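Local coordinates for glutathione S-transferase family protein (Populus trichocarpa, PDB 5F06), which probably transfers glutathione to electrophilic substrates, as a dimeric Phi-class glutathione transferase that binds glutathione, at residues Leu17-Glu22 with Tyr82-His87; His21-Asp26 with Ser71-Lys76; Tyr174-Met177 with Ser183-Asn186. All blocks are in the same frame, centred on the assembly; numbering follows the deposited sequence. Where two conformers were deposited one is given.

Contact 1: Leu17-Glu22 with Tyr82-His87; sequences LTCLHE and YDLIRH
The carboxylate of Glu22 and the ring of Tyr82 lie alongside each other, with their planes 65° apart. Glu22 OE1 approaches the ring obliquely and comes to 3.7 Å from Tyr82 CB. Leu84 CG sits at an edge of the same ring, in its plane. Tyr82 CG is anti to the backbone N (chi1 -173°), which sets the near end of the ring beside the carboxylate, while the hydroxyl end leads away to Tyr162 O. A bend at chi2 (-74°) brings the Glu22 carboxylate alongside. Its OE2 pairs with Arg201, which also makes a cation-pi contact with the Tyr82 ring.

One backbone hydrogen bond crosses the contact. Tyr82 N gives it to Glu22 O over 2.9 Å, and it is nearly straight at the hydrogen. Leu84 makes the apolar part. Leu84 CD1 reaches Cys19 SG at 3.7 Å and Glu22 CB at 4.1 Å. Helix 164-167 closes on the same leucine through Leu167.

The contact thus ties the end of helix 11-22, in the thioredoxin-like domain, to the linker that leads into helix 90-120. The glutamate is buried and its charge is probably balanced by Arg201, while its carbonyl holds the linker to the last turn of the helix.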
ATOM      1  N   LEU A  17      13.916  -6.014   8.674  1.00  9.07           N
ATOM      2  CA  LEU A  17      14.822  -6.904   9.387  1.00  9.71           C
ATOM      3  C   LEU A  17      14.273  -8.325   9.470  1.00 10.62           C
ATOM      4  O   LEU A  17      15.000  -9.286   9.232  1.00 10.95           O
ATOM      5  CB  LEU A  17      15.104  -6.369  10.789  1.00 10.70           C
ATOM      6  CG  LEU A  17      16.027  -5.151  10.850  1.00 10.33           C
ATOM      7  CD1 LEU A  17      16.088  -4.610  12.257  1.00 10.52           C
ATOM      8  CD2 LEU A  17      17.426  -5.503  10.359  1.00 11.17           C
ATOM      9  N   THR A  18      12.991  -8.468   9.792  0.60 10.77           N
ATOM     10  CA  THR A  18      12.417  -9.799   9.923  0.60 11.74           C
ATOM     11  C   THR A  18      12.379 -10.491   8.559  0.60 11.26           C
ATOM     12  O   THR A  18      12.605 -11.700   8.466  0.60 11.55           O
ATOM     13  CB  THR A  18      11.003  -9.762  10.553  0.60 14.04           C
ATOM     14  OG1 THR A  18      10.516 -11.100  10.724  0.60 15.73           O
ATOM     15  CG2 THR A  18      10.034  -8.972   9.696  0.60 14.02           C
ATOM     16  N   CYS A  19      12.123  -9.725   7.500  1.00 10.20           N
ATOM     17  CA  CYS A  19      12.147 -10.277   6.147  1.00 10.04           C
ATOM     18  C   CYS A  19      13.548 -10.782   5.792  1.00 10.65           C
ATOM     19  O   CYS A  19      13.701 -11.887   5.265  1.00 10.69           O
ATOM     20  CB  CYS A  19      11.690  -9.236   5.122  1.00  8.87           C
ATOM     21  SG  CYS A  19      11.722  -9.832   3.396  1.00 13.46           S
ATOM     22  N   LEU A  20      14.566  -9.977   6.086  1.00  9.41           N
ATOM     23  CA  LEU A  20      15.951 -10.379   5.849  1.00  9.40           C
ATOM     24  C   LEU A  20      16.284 -11.699   6.556  1.00 10.16           C
ATOM     25  O   LEU A  20      16.948 -12.561   5.979  1.00 10.00           O
ATOM     26  CB  LEU A  20      16.912  -9.275   6.300  1.00  8.69           C
ATOM     27  CG  LEU A  20      16.941  -8.025   5.414  1.00  9.62           C
ATOM     28  CD1 LEU A  20      17.533  -6.827   6.149  1.00  9.32           C
ATOM     29  CD2 LEU A  20      17.728  -8.301   4.143  1.00 11.43           C
ATOM     30  N   HIS A  21      15.816 -11.869   7.790  1.00 11.99           N
ATOM     31  CA  HIS A  21      16.092 -13.092   8.545  1.00 13.28           C
ATOM     32  C   HIS A  21      15.318 -14.290   8.010  1.00 12.69           C
ATOM     33  O   HIS A  21      15.852 -15.404   7.967  1.00 14.06           O
ATOM     34  CB  HIS A  21      15.773 -12.897  10.030  1.00 12.93           C
ATOM     35  CG  HIS A  21      16.694 -11.943  10.720  1.00 14.57           C
ATOM     36  ND1 HIS A  21      18.066 -12.025  10.607  1.00 16.50           N
ATOM     37  CD2 HIS A  21      16.445 -10.893  11.537  1.00 14.22           C
ATOM     38  CE1 HIS A  21      18.622 -11.064  11.323  1.00 16.86           C
ATOM     39  NE2 HIS A  21      17.660 -10.363  11.898  1.00 15.45           N
ATOM     40  N   GLU A  22      14.062 -14.076   7.625  1.00 11.14           N
ATOM     41  CA  GLU A  22      13.273 -15.135   7.005  1.00 12.22           C
ATOM     42  C   GLU A  22      14.006 -15.689   5.788  1.00 13.56           C
ATOM     43  O   GLU A  22      13.957 -16.889   5.515  1.00 12.80           O
ATOM     44  CB  GLU A  22      11.890 -14.623   6.594  1.00 11.33           C
ATOM     45  CG  GLU A  22      10.950 -14.328   7.754  1.00 11.88           C
ATOM     46  CD  GLU A  22      10.401 -15.582   8.421  1.00 14.80           C
ATOM     47  OE1 GLU A  22      10.688 -16.700   7.948  1.00 15.69           O
ATOM     48  OE2 GLU A  22       9.674 -15.441   9.425  1.00 15.57           O
ATOM     49  N   TYR A  82      12.934 -18.764   3.494  1.00 13.18           N
ATOM     50  CA  TYR A  82      11.506 -19.036   3.468  1.00 13.40           C
ATOM     51  C   TYR A  82      10.820 -18.484   2.217  1.00 12.75           C
ATOM     52  O   TYR A  82      11.172 -17.424   1.708  1.00 12.80           O
ATOM     53  CB  TYR A  82      10.813 -18.470   4.709  1.00 13.19           C
ATOM     54  CG  TYR A  82       9.371 -18.895   4.752  1.00 13.34           C
ATOM     55  CD1 TYR A  82       9.010 -20.130   5.268  1.00 14.84           C
ATOM     56  CD2 TYR A  82       8.375 -18.082   4.231  1.00 12.54           C
ATOM     57  CE1 TYR A  82       7.692 -20.535   5.285  1.00 15.21           C
ATOM     58  CE2 TYR A  82       7.058 -18.479   4.242  1.00 13.00           C
ATOM     59  CZ  TYR A  82       6.720 -19.707   4.769  1.00 14.04           C
ATOM     60  OH  TYR A  82       5.404 -20.105   4.781  1.00 14.40           O
ATOM     61  N   ASP A  83       9.816 -19.223   1.753  1.00 14.25           N
ATOM     62  CA  ASP A  83       9.048 -18.881   0.560  1.00 15.03           C
ATOM     63  C   ASP A  83       7.960 -17.847   0.871  1.00 14.54           C
ATOM     64  O   ASP A  83       6.791 -18.199   1.050  1.00 14.94           O
ATOM     65  CB  ASP A  83       8.432 -20.159  -0.018  1.00 16.40           C
ATOM     66  CG  ASP A  83       7.692 -19.926  -1.319  1.00 17.43           C
ATOM     67  OD1 ASP A  83       7.831 -18.836  -1.912  1.00 17.96           O
ATOM     68  OD2 ASP A  83       6.979 -20.855  -1.750  1.00 18.24           O
ATOM     69  N   LEU A  84       8.351 -16.574   0.923  1.00 12.02           N
ATOM     70  CA  LEU A  84       7.467 -15.513   1.412  1.00 12.04           C
ATOM     71  C   LEU A  84       6.389 -15.074   0.417  1.00 11.81           C
ATOM     72  O   LEU A  84       5.303 -14.670   0.837  1.00 10.76           O
ATOM     73  CB  LEU A  84       8.287 -14.282   1.817  1.00 11.22           C
ATOM     74  CG  LEU A  84       9.056 -14.347   3.138  1.00 12.85           C
ATOM     75  CD1 LEU A  84       9.971 -13.142   3.283  1.00 14.19           C
ATOM     76  CD2 LEU A  84       8.092 -14.422   4.319  1.00 13.88           C
ATOM     77  N   ILE A  85       6.683 -15.129  -0.884  1.00 11.83           N
ATOM     78  CA  ILE A  85       5.724 -14.663  -1.890  1.00 13.27           C
ATOM     79  C   ILE A  85       5.262 -15.774  -2.838  1.00 13.65           C
ATOM     80  O   ILE A  85       4.566 -15.512  -3.818  1.00 14.04           O
ATOM     81  CB  ILE A  85       6.299 -13.485  -2.711  1.00 15.78           C
ATOM     82  CG1 ILE A  85       7.584 -13.888  -3.442  1.00 18.81           C
ATOM     83  CG2 ILE A  85       6.546 -12.288  -1.789  1.00 16.28           C
ATOM     84  CD1 ILE A  85       8.050 -12.859  -4.463  1.00 22.61           C
ATOM     85  N   ARG A  86       5.640 -17.012  -2.523  1.00 11.96           N
ATOM     86  CA  ARG A  86       5.068 -18.207  -3.151  1.00 12.77           C
ATOM     87  C   ARG A  86       5.426 -18.310  -4.639  1.00 14.60           C
ATOM     88  O   ARG A  86       4.556 -18.305  -5.510  1.00 15.76           O
ATOM     89  CB  ARG A  86       3.547 -18.219  -2.957  1.00 12.42           C
ATOM     90  CG  ARG A  86       3.093 -17.803  -1.553  1.00 11.78           C
ATOM     91  CD  ARG A  86       3.830 -18.556  -0.447  1.00 11.95           C
ATOM     92  NE  ARG A  86       3.487 -19.970  -0.406  1.00 13.00           N
ATOM     93  CZ  ARG A  86       4.040 -20.848   0.427  1.00 13.85           C
ATOM     94  NH1 ARG A  86       4.972 -20.459   1.291  1.00 13.63           N
ATOM     95  NH2 ARG A  86       3.661 -22.115   0.401  1.00 15.22           N
ATOM     96  N   HIS A  87       6.721 -18.444  -4.912  1.00 18.65           N
ATOM     97  CA  HIS A  87       7.246 -18.372  -6.276  1.00 21.24           C
ATOM     98  C   HIS A  87       6.977 -19.604  -7.150  1.00 23.17           C
ATOM     99  O   HIS A  87       7.364 -19.617  -8.321  1.00 25.85           O
ATOM    100  CB  HIS A  87       8.759 -18.124  -6.229  1.00 21.09           C
ATOM    101  CG  HIS A  87       9.546 -19.282  -5.700  1.00 22.64           C
ATOM    102  ND1 HIS A  87       9.723 -19.509  -4.353  1.00 22.92           N
ATOM    103  CD2 HIS A  87      10.205 -20.277  -6.338  1.00 25.44           C
ATOM    104  CE1 HIS A  87      10.455 -20.595  -4.183  1.00 23.34           C
ATOM    105  NE2 HIS A  87      10.760 -21.082  -5.372  1.00 25.98           N
TER

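Contact 2: His21-Asp26 with Ser71-Lys76; sequences HEKNLD and SYIAEK
Apolar contact between Leu25 and Ile73 brings these two segments together. Leu25 CD1 meets Ile73 CG2 at 3.4 Å, but Ile73 was modelled in two conformers, so the closeness is doubtful. The two side chains run antiparallel alongside each other. Ile73 CG2 is anti to its backbone N, and this branch serves both partners across the contact. Its second partner is the Lys23 chain, whose CG lies 4.1 Å from Ile73 CG2. Ile73 also packs on Val16, Cys19 and Leu20 of helix 11-22, so it meets that helix as well as the turn after it.

The polar part is bridged by water. Lys23 NZ gives a hydrogen bond of 2.8 Å to the oxygen of water 1. That water in turn gives one of 2.9 Å to Ala74 O. The lysine chain is bent at chi2 (-61°) and again at chi3 (-67°), which curls its amine toward helix 66-76. The carbonyls of Phe77 and Thr80, and probably that of Tyr82, also accept from NZ, so its three N-H are shared among four acceptors.

Backbone bonds shape the turn. Asn24, just past helix 11-22, has positive phi and forms a Schellman motif: Asn24 N bonds to His21 O at 2.9 Å and Leu25 N probably to Leu20 O. In the thioredoxin-like domain, helices 11-22 and 66-76 pack on the same side of the sheet, and this contact joins their C-terminal ends. The lysine amine is surrounded by carbonyl oxygens and a water. Its charge is probably balanced by dipoles at the end of helix 66-76 and in the loop after it.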
ATOM      1  N   HIS A  21      15.816 -11.869   7.790  1.00 11.99           N
ATOM      2  CA  HIS A  21      16.092 -13.092   8.545  1.00 13.28           C
ATOM      3  C   HIS A  21      15.318 -14.290   8.010  1.00 12.69           C
ATOM      4  O   HIS A  21      15.852 -15.404   7.967  1.00 14.06           O
ATOM      5  CB  HIS A  21      15.773 -12.897  10.030  1.00 12.93           C
ATOM      6  CG  HIS A  21      16.694 -11.943  10.720  1.00 14.57           C
ATOM      7  ND1 HIS A  21      18.066 -12.025  10.607  1.00 16.50           N
ATOM      8  CD2 HIS A  21      16.445 -10.893  11.537  1.00 14.22           C
ATOM      9  CE1 HIS A  21      18.622 -11.064  11.323  1.00 16.86           C
ATOM     10  NE2 HIS A  21      17.660 -10.363  11.898  1.00 15.45           N
ATOM     11  N   GLU A  22      14.062 -14.076   7.625  1.00 11.14           N
ATOM     12  CA  GLU A  22      13.273 -15.135   7.005  1.00 12.22           C
ATOM     13  C   GLU A  22      14.006 -15.689   5.788  1.00 13.56           C
ATOM     14  O   GLU A  22      13.957 -16.889   5.515  1.00 12.80           O
ATOM     15  CB  GLU A  22      11.890 -14.623   6.594  1.00 11.33           C
ATOM     16  CG  GLU A  22      10.950 -14.328   7.754  1.00 11.88           C
ATOM     17  CD  GLU A  22      10.401 -15.582   8.421  1.00 14.80           C
ATOM     18  OE1 GLU A  22      10.688 -16.700   7.948  1.00 15.69           O
ATOM     19  OE2 GLU A  22       9.674 -15.441   9.425  1.00 15.57           O
ATOM     20  N   LYS A  23      14.697 -14.810   5.068  1.00 13.31           N
ATOM     21  CA  LYS A  23      15.380 -15.194   3.836  1.00 12.01           C
ATOM     22  C   LYS A  23      16.815 -15.666   4.096  1.00 13.94           C
ATOM     23  O   LYS A  23      17.535 -16.018   3.160  1.00 15.93           O
ATOM     24  CB  LYS A  23      15.381 -14.020   2.851  1.00 10.86           C
ATOM     25  CG  LYS A  23      13.980 -13.541   2.441  1.00 11.16           C
ATOM     26  CD  LYS A  23      13.167 -14.619   1.741  1.00 13.36           C
ATOM     27  CE  LYS A  23      13.748 -14.992   0.383  1.00 14.31           C
ATOM     28  NZ  LYS A  23      13.011 -16.117  -0.252  1.00 16.13           N
ATOM     29  N   ASN A  24      17.214 -15.687   5.367  1.00 14.96           N
ATOM     30  CA  ASN A  24      18.566 -16.101   5.759  1.00 15.62           C
ATOM     31  C   ASN A  24      19.654 -15.280   5.070  1.00 15.15           C
ATOM     32  O   ASN A  24      20.670 -15.830   4.648  1.00 17.26           O
ATOM     33  CB  ASN A  24      18.794 -17.583   5.447  1.00 17.08           C
ATOM     34  CG  ASN A  24      17.857 -18.498   6.210  1.00 18.00           C
ATOM     35  OD1 ASN A  24      17.359 -18.148   7.280  1.00 19.57           O
ATOM     36  ND2 ASN A  24      17.629 -19.691   5.669  1.00 18.08           N
ATOM     37  N   LEU A  25      19.450 -13.972   4.967  1.00 11.74           N
ATOM     38  CA  LEU A  25      20.377 -13.112   4.232  1.00 10.87           C
ATOM     39  C   LEU A  25      21.390 -12.406   5.126  1.00 11.04           C
ATOM     40  O   LEU A  25      21.079 -12.009   6.255  1.00 10.95           O
ATOM     41  CB  LEU A  25      19.598 -12.066   3.436  1.00 10.18           C
ATOM     42  CG  LEU A  25      18.753 -12.599   2.277  1.00 11.91           C
ATOM     43  CD1 LEU A  25      17.886 -11.493   1.710  1.00 12.76           C
ATOM     44  CD2 LEU A  25      19.637 -13.197   1.190  1.00 12.96           C
ATOM     45  N   ASP A  26      22.605 -12.254   4.605  1.00 13.05           N
ATOM     46  CA  ASP A  26      23.594 -11.362   5.198  1.00 13.27           C
ATOM     47  C   ASP A  26      23.169  -9.939   4.900  1.00 13.50           C
ATOM     48  O   ASP A  26      22.564  -9.679   3.860  1.00 14.08           O
ATOM     49  CB  ASP A  26      25.004 -11.603   4.630  1.00 14.29           C
ATOM     50  CG  ASP A  26      25.566 -12.972   4.969  1.00 18.09           C
ATOM     51  OD1 ASP A  26      25.029 -13.660   5.861  1.00 17.43           O
ATOM     52  OD2 ASP A  26      26.575 -13.353   4.341  1.00 21.63           O
ATOM     53  N   SER A  71       9.497  -6.547  -0.541  1.00 10.33           N
ATOM     54  CA  SER A  71       9.031  -7.134  -1.792  1.00 12.86           C
ATOM     55  C   SER A  71      10.212  -7.401  -2.728  1.00 11.75           C
ATOM     56  O   SER A  71      10.301  -8.458  -3.357  1.00 12.47           O
ATOM     57  CB  SER A  71       8.005  -6.210  -2.464  1.00 14.33           C
ATOM     58  OG  SER A  71       7.480  -6.781  -3.650  1.00 16.43           O
ATOM     59  N   TYR A  72      11.119  -6.436  -2.809  1.00 11.15           N
ATOM     60  CA  TYR A  72      12.336  -6.593  -3.596  1.00 12.21           C
ATOM     61  C   TYR A  72      13.150  -7.795  -3.124  1.00 11.36           C
ATOM     62  O   TYR A  72      13.509  -8.669  -3.916  1.00 11.58           O
ATOM     63  CB  TYR A  72      13.183  -5.323  -3.510  1.00 11.40           C
ATOM     64  CG  TYR A  72      14.504  -5.450  -4.209  1.00 11.32           C
ATOM     65  CD1 TYR A  72      14.564  -5.584  -5.590  1.00 11.92           C
ATOM     66  CD2 TYR A  72      15.695  -5.435  -3.497  1.00 10.52           C
ATOM     67  CE1 TYR A  72      15.767  -5.701  -6.243  1.00 13.39           C
ATOM     68  CE2 TYR A  72      16.912  -5.553  -4.146  1.00 10.24           C
ATOM     69  CZ  TYR A  72      16.939  -5.685  -5.519  1.00 12.97           C
ATOM     70  OH  TYR A  72      18.140  -5.801  -6.184  1.00 13.19           O
ATOM     71  N   ILE A  73      13.434  -7.827  -1.827  0.74 10.53           N
ATOM     72  CA  ILE A  73      14.209  -8.906  -1.226  0.74 10.57           C
ATOM     73  C   ILE A  73      13.525 -10.257  -1.440  0.74 10.99           C
ATOM     74  O   ILE A  73      14.168 -11.234  -1.833  0.74 10.62           O
ATOM     75  CB  ILE A  73      14.414  -8.646   0.282  0.74 10.70           C
ATOM     76  CG1 ILE A  73      15.337  -7.439   0.479  0.74 10.73           C
ATOM     77  CG2 ILE A  73      15.003  -9.867   0.980  0.74 12.32           C
ATOM     78  CD1 ILE A  73      15.387  -6.926   1.908  0.74 10.67           C
ATOM     79  N   ALA A  74      12.220 -10.305  -1.196  1.00 10.15           N
ATOM     80  CA  ALA A  74      11.461 -11.543  -1.332  1.00 10.94           C
ATOM     81  C   ALA A  74      11.476 -12.065  -2.769  1.00 12.23           C
ATOM     82  O   ALA A  74      11.558 -13.272  -2.999  1.00 13.27           O
ATOM     83  CB  ALA A  74      10.028 -11.335  -0.862  1.00 13.42           C
ATOM     84  N   GLU A  75      11.410 -11.156  -3.735  1.00 12.66           N
ATOM     85  CA  GLU A  75      11.405 -11.536  -5.141  1.00 17.37           C
ATOM     86  C   GLU A  75      12.804 -11.934  -5.620  1.00 15.24           C
ATOM     87  O   GLU A  75      12.964 -12.927  -6.329  1.00 16.04           O
ATOM     88  CB  GLU A  75      10.855 -10.389  -5.997  1.00 23.33           C
ATOM     89  CG  GLU A  75      10.987 -10.591  -7.502  1.00 32.34           C
ATOM     90  CD  GLU A  75      10.239 -11.813  -7.996  1.00 40.25           C
ATOM     91  OE1 GLU A  75      10.744 -12.487  -8.919  1.00 44.83           O
ATOM     92  OE2 GLU A  75       9.144 -12.100  -7.465  1.00 41.67           O
ATOM     93  N   LYS A  76      13.812 -11.164  -5.224  1.00 13.00           N
ATOM     94  CA  LYS A  76      15.161 -11.361  -5.735  1.00 14.66           C
ATOM     95  C   LYS A  76      15.779 -12.667  -5.245  1.00 15.39           C
ATOM     96  O   LYS A  76      16.483 -13.346  -5.992  1.00 15.72           O
ATOM     97  CB  LYS A  76      16.063 -10.189  -5.341  1.00 12.55           C
ATOM     98  CG  LYS A  76      17.516 -10.389  -5.749  1.00 12.61           C
ATOM     99  CD  LYS A  76      18.305  -9.101  -5.682  1.00 11.87           C
ATOM    100  CE  LYS A  76      19.766  -9.331  -6.019  1.00 14.69           C
ATOM    101  NZ  LYS A  76      20.450  -8.046  -6.333  1.00 14.66           N
TER
HETATM  102  O   HOH W   1      10.574 -15.021  -0.960  1.00  9.05           O

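Contact 3: Tyr174-Met177 with Ser183-Asn186; sequences YYLM and SVVN
Met177 lies against Val185 like a hook around a knob. Its sulfur rests on the branch point of the valine, with Met177 SD 3.6 Å from Val185 CB. The two methyls of Val185 stand next to the sulfur as well, CG2 at 3.8 Å and CG1 at 3.9 Å from Met177 SD. The methionine chain is bent at chi2 (-54°) and chi3 (-72°), and the two bends swing CE toward helix 183-186. There CE meets the side-chain amide of Asn186, at 3.5 Å from Asn186 OD1. The methionine and valine side chains cross at about a right angle.

This is the all-helical C-terminal domain of the glutathione transferase fold. Helix 170-176 and the short helix 183-186 are joined by a short connection of a few residues, and the two segments turn their apolar sides to each other. Trp195 of helix 189-198 packs on Met177 too.

Deeper in, Leu176 supplies a second bump. Its CD2 sits in the shallow groove between two valine methyls, at 4.0 Å from Val185 CG2 and 4.1 Å from Val184 CG2. Leu176 CG is anti to the backbone N (chi1 178°), which carries the branch toward the valines. An alanine in place of Met177 removes both sulfur and methyl, and would probably open a gap beside Val185 and leave the Asn186 amide without the methyl that meets it. Val184 also packs on Val137, Leu140 and Leu144 of helix 130-153, while Leu176 lies on Ile111 and Ile114 of helix 90-120.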
ATOM      1  N   TYR A 174       3.294  -5.656  17.263  1.00 12.00           N
ATOM      2  CA  TYR A 174       4.158  -5.935  18.404  1.00 12.73           C
ATOM      3  C   TYR A 174       4.054  -4.815  19.436  1.00 12.72           C
ATOM      4  O   TYR A 174       3.968  -5.069  20.642  1.00 12.80           O
ATOM      5  CB  TYR A 174       5.617  -6.113  17.967  1.00 14.01           C
ATOM      6  CG  TYR A 174       6.515  -6.510  19.114  1.00 16.33           C
ATOM      7  CD1 TYR A 174       6.405  -7.768  19.692  1.00 16.70           C
ATOM      8  CD2 TYR A 174       7.452  -5.630  19.631  1.00 15.90           C
ATOM      9  CE1 TYR A 174       7.205  -8.141  20.742  1.00 17.48           C
ATOM     10  CE2 TYR A 174       8.262  -5.998  20.689  1.00 17.27           C
ATOM     11  CZ  TYR A 174       8.133  -7.255  21.238  1.00 17.33           C
ATOM     12  OH  TYR A 174       8.930  -7.637  22.293  1.00 17.68           O
ATOM     13  N   TYR A 175       4.039  -3.575  18.963  1.00 12.16           N
ATOM     14  CA  TYR A 175       3.947  -2.438  19.867  1.00 11.53           C
ATOM     15  C   TYR A 175       2.528  -2.252  20.402  1.00 12.15           C
ATOM     16  O   TYR A 175       2.349  -1.865  21.559  1.00 12.36           O
ATOM     17  CB  TYR A 175       4.423  -1.166  19.169  1.00 12.88           C
ATOM     18  CG  TYR A 175       5.932  -0.983  19.155  1.00 15.08           C
ATOM     19  CD1 TYR A 175       6.729  -1.465  20.191  1.00 17.85           C
ATOM     20  CD2 TYR A 175       6.558  -0.311  18.117  1.00 15.96           C
ATOM     21  CE1 TYR A 175       8.098  -1.294  20.184  1.00 18.84           C
ATOM     22  CE2 TYR A 175       7.935  -0.134  18.105  1.00 16.89           C
ATOM     23  CZ  TYR A 175       8.694  -0.627  19.144  1.00 17.06           C
ATOM     24  OH  TYR A 175      10.060  -0.456  19.151  1.00 16.73           O
ATOM     25  N   LEU A 176       1.523  -2.529  19.572  1.00 13.50           N
ATOM     26  CA  LEU A 176       0.134  -2.474  20.020  1.00 14.24           C
ATOM     27  C   LEU A 176      -0.070  -3.383  21.230  1.00 14.84           C
ATOM     28  O   LEU A 176      -0.761  -3.023  22.187  1.00 14.65           O
ATOM     29  CB  LEU A 176      -0.817  -2.880  18.891  1.00 12.86           C
ATOM     30  CG  LEU A 176      -2.314  -2.912  19.223  1.00 16.29           C
ATOM     31  CD1 LEU A 176      -2.991  -1.617  18.823  1.00 18.42           C
ATOM     32  CD2 LEU A 176      -2.993  -4.097  18.557  1.00 17.90           C
ATOM     33  N   MET A 177       0.549  -4.557  21.197  1.00 13.74           N
ATOM     34  CA  MET A 177       0.337  -5.549  22.246  1.00 13.53           C
ATOM     35  C   MET A 177       0.963  -5.126  23.573  1.00 15.01           C
ATOM     36  O   MET A 177       0.722  -5.753  24.604  1.00 14.99           O
ATOM     37  CB  MET A 177       0.888  -6.908  21.811  1.00 12.39           C
ATOM     38  CG  MET A 177       0.133  -7.519  20.630  1.00 11.57           C
ATOM     39  SD  MET A 177      -1.646  -7.656  20.893  1.00 15.52           S
ATOM     40  CE  MET A 177      -1.695  -8.982  22.092  1.00 15.06           C
ATOM     41  N   SER A 183      -6.185  -5.424  23.661  1.00 14.12           N
ATOM     42  CA  SER A 183      -7.464  -6.102  23.850  1.00 15.63           C
ATOM     43  C   SER A 183      -8.163  -6.478  22.540  1.00 14.76           C
ATOM     44  O   SER A 183      -8.880  -7.481  22.491  1.00 14.53           O
ATOM     45  CB  SER A 183      -8.400  -5.230  24.692  1.00 16.94           C
ATOM     46  OG  SER A 183      -8.593  -3.952  24.106  1.00 17.02           O
ATOM     47  N   VAL A 184      -7.966  -5.690  21.482  1.00 12.80           N
ATOM     48  CA  VAL A 184      -8.642  -5.983  20.218  1.00 13.66           C
ATOM     49  C   VAL A 184      -8.116  -7.286  19.622  1.00 13.17           C
ATOM     50  O   VAL A 184      -8.849  -8.003  18.946  1.00 12.63           O
ATOM     51  CB  VAL A 184      -8.491  -4.845  19.177  1.00 15.53           C
ATOM     52  CG1 VAL A 184      -9.074  -3.558  19.712  1.00 17.93           C
ATOM     53  CG2 VAL A 184      -7.038  -4.647  18.764  1.00 14.69           C
ATOM     54  N   VAL A 185      -6.852  -7.596  19.889  1.00 13.59           N
ATOM     55  CA  VAL A 185      -6.262  -8.859  19.457  1.00 13.74           C
ATOM     56  C   VAL A 185      -6.651  -9.983  20.412  1.00 14.62           C
ATOM     57  O   VAL A 185      -7.088 -11.051  19.985  1.00 13.74           O
ATOM     58  CB  VAL A 185      -4.718  -8.748  19.365  1.00 12.37           C
ATOM     59  CG1 VAL A 185      -4.059 -10.117  19.174  1.00 11.87           C
ATOM     60  CG2 VAL A 185      -4.334  -7.814  18.237  1.00 11.64           C
ATOM     61  N   ASN A 186      -6.508  -9.737  21.711  1.00 15.14           N
ATOM     62  CA  ASN A 186      -6.721 -10.782  22.702  1.00 16.24           C
ATOM     63  C   ASN A 186      -8.161 -11.277  22.799  1.00 17.90           C
ATOM     64  O   ASN A 186      -8.395 -12.404  23.231  1.00 19.46           O
ATOM     65  CB  ASN A 186      -6.259 -10.298  24.075  1.00 15.64           C
ATOM     66  CG  ASN A 186      -4.749 -10.322  24.222  1.00 17.08           C
ATOM     67  OD1 ASN A 186      -4.064 -11.120  23.583  1.00 18.12           O
ATOM     68  ND2 ASN A 186      -4.224  -9.448  25.070  1.00 18.73           N
TER

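Overall arrangement
Contacts 1 and 2 are neighbours, with centres about 5 Å apart. Both use the end of helix 11-22; their segments overlap at His21 and Glu22, though neither touches 71-76 in contact 2. Lys23 of contact 2 joins them by a probable hydrogen bond to Tyr82 O of contact 1. Contact 3 lies in the helical domain, about 23 Å from contact 1 and 27 Å from contact 2 between centres. All three are mostly buried, though Asn186 gives contact 3 an exposed margin. A direct backbone bond crosses contact 1; contact 2 has a water bridge. Contact 3 has no hydrogen bond across it and rests on apolar fit. Only contact 2 has the second subunit within reach.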